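UPF0255 protein frsA (Vibrio vulnificus, PDB 4I4C) probably hydrolyses carboxylic esters to an alcohol and a carboxylate, as a serine esterase of the alpha/beta-hydrolase superfamily. Local coordinates at residues M376-F379 with K385-K388. Numbering follows the deposited sequence.
Sequences MVAF and KAKK
The last beta-alpha-beta unit of this alpha/beta-hydrolase sheet runs from strand 358-363 through helix 371-379 to the edge strand 385-389, and here the end of its helix meets the start of that edge strand through A378 and A386. The two backbones come close, with 4.7 Å between the CA atoms of A378 and K385, and alanine suits such a spacing because a single methyl fills it. No hydrogen bond links the two segments; the contact is van der Waals packing at the surface of the protein. K385 takes part through its main chain, at the carbonyl carbon, while its CB points away from the helix, and the exposed position suits a long charged residue. Backbone hydrogen bonds of K385 with I358 and A360, and of K387 with A360, hold the strand to the parallel strand 358-363. Next to A378 on the helix, V377 turns its branched, apolar side chain onto I358 and A360 of that same strand, as befits a buried position between helix and sheet. The methyl of A386 points toward the helix, where Y371 and N374 also touch it. The methyl of A378 comes end-on against the flank of the A386 methyl, A378 CB lying 3.7 Å from A386 CB. The same A378 CB sits against the peptide that joins K385 to A386, 3.4 Å from K385 C and 3.3 Å from A386 N.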
ATOM      1  N   MET A 376      14.143  12.755 -11.926  1.00 33.33           N
ATOM      2  CA  MET A 376      15.398  12.053 -11.667  1.00 33.81           C
ATOM      3  C   MET A 376      15.343  10.621 -12.167  1.00 36.15           C
ATOM      4  O   MET A 376      16.198  10.175 -12.936  1.00 29.93           O
ATOM      5  CB  MET A 376      15.684  12.027 -10.175  1.00 35.96           C
ATOM      6  CG  MET A 376      16.614  13.098  -9.705  1.00 38.89           C
ATOM      7  SD  MET A 376      17.432  12.602  -8.187  1.00 48.71           S
ATOM      8  CE  MET A 376      16.122  12.859  -7.011  1.00 22.59           C
ATOM      9  N   VAL A 377      14.332   9.896 -11.705  1.00 38.38           N
ATOM     10  CA  VAL A 377      14.153   8.509 -12.101  1.00 35.88           C
ATOM     11  C   VAL A 377      14.083   8.393 -13.626  1.00 34.93           C
ATOM     12  O   VAL A 377      14.729   7.531 -14.221  1.00 29.40           O
ATOM     13  CB  VAL A 377      12.885   7.898 -11.447  1.00 27.92           C
ATOM     14  CG1 VAL A 377      12.544   6.560 -12.074  1.00 30.74           C
ATOM     15  CG2 VAL A 377      13.085   7.753  -9.941  1.00 21.30           C
ATOM     16  N   ALA A 378      13.329   9.290 -14.260  1.00 25.80           N
ATOM     17  CA  ALA A 378      13.023   9.129 -15.669  1.00 21.47           C
ATOM     18  C   ALA A 378      14.263   9.317 -16.515  1.00 35.20           C
ATOM     19  O   ALA A 378      14.427   8.654 -17.541  1.00 30.67           O
ATOM     20  CB  ALA A 378      11.938  10.092 -16.103  1.00 31.81           C
ATOM     21  N   PHE A 379      15.136  10.215 -16.077  1.00 39.55           N
ATOM     22  CA  PHE A 379      16.337  10.495 -16.841  1.00 49.79           C
ATOM     23  C   PHE A 379      17.279   9.306 -16.862  1.00 50.63           C
ATOM     24  O   PHE A 379      17.953   9.074 -17.862  1.00 46.36           O
ATOM     25  CB  PHE A 379      17.084  11.721 -16.326  1.00 55.50           C
ATOM     26  CG  PHE A 379      18.255  12.092 -17.185  1.00 61.56           C
ATOM     27  CD1 PHE A 379      18.058  12.742 -18.397  1.00 59.01           C
ATOM     28  CD2 PHE A 379      19.546  11.753 -16.810  1.00 63.98           C
ATOM     29  CE1 PHE A 379      19.127  13.068 -19.201  1.00 57.26           C
ATOM     30  CE2 PHE A 379      20.625  12.080 -17.614  1.00 58.86           C
ATOM     31  CZ  PHE A 379      20.413  12.738 -18.810  1.00 58.92           C
ATOM     32  N   LYS A 385      10.379   8.115 -18.608  1.00 26.85           N
ATOM     33  CA  LYS A 385       9.463   9.241 -18.722  1.00 30.66           C
ATOM     34  C   LYS A 385       8.832   9.592 -17.371  1.00 25.19           C
ATOM     35  O   LYS A 385       8.326   8.716 -16.650  1.00 21.70           O
ATOM     36  CB  LYS A 385       8.366   8.921 -19.742  1.00 37.03           C
ATOM     37  CG  LYS A 385       7.410  10.078 -19.999  1.00 48.50           C
ATOM     38  CD  LYS A 385       6.265   9.693 -20.932  1.00 49.75           C
ATOM     39  CE  LYS A 385       5.240  10.826 -21.024  1.00 54.50           C
ATOM     40  NZ  LYS A 385       3.818  10.344 -21.049  1.00 53.91           N
ATOM     41  N   ALA A 386       8.879  10.874 -17.022  1.00 22.98           N
ATOM     42  CA  ALA A 386       8.205  11.355 -15.827  1.00 24.77           C
ATOM     43  C   ALA A 386       6.963  12.120 -16.234  1.00 26.45           C
ATOM     44  O   ALA A 386       6.928  12.716 -17.307  1.00 24.67           O
ATOM     45  CB  ALA A 386       9.117  12.241 -15.003  1.00 21.02           C
ATOM     46  N   LYS A 387       5.945  12.111 -15.375  1.00 21.95           N
ATOM     47  CA  LYS A 387       4.750  12.904 -15.638  1.00 29.92           C
ATOM     48  C   LYS A 387       4.214  13.567 -14.362  1.00 23.18           C
ATOM     49  O   LYS A 387       4.195  12.960 -13.292  1.00 22.71           O
ATOM     50  CB  LYS A 387       3.680  12.038 -16.306  1.00 39.11           C
ATOM     51  CG  LYS A 387       2.326  12.711 -16.464  1.00 50.60           C
ATOM     52  CD  LYS A 387       2.391  13.917 -17.386  1.00 54.64           C
ATOM     53  CE  LYS A 387       1.021  14.576 -17.542  1.00 53.25           C
ATOM     54  NZ  LYS A 387       0.049  13.710 -18.281  1.00 48.70           N
ATOM     55  N   LYS A 388       3.832  14.833 -14.475  1.00 21.47           N
ATOM     56  CA  LYS A 388       3.103  15.517 -13.423  1.00 29.69           C
ATOM     57  C   LYS A 388       1.637  15.511 -13.829  1.00 31.29           C
ATOM     58  O   LYS A 388       1.229  16.215 -14.759  1.00 29.64           O
ATOM     59  CB  LYS A 388       3.617  16.946 -13.231  1.00 40.40           C
ATOM     60  CG  LYS A 388       2.637  17.876 -12.509  1.00 37.83           C
ATOM     61  CD  LYS A 388       3.355  18.987 -11.775  1.00 40.51           C
ATOM     62  CE  LYS A 388       4.350  19.684 -12.672  1.00 44.09           C
ATOM     63  NZ  LYS A 388       5.044  20.761 -11.927  1.00 50.32           N
TER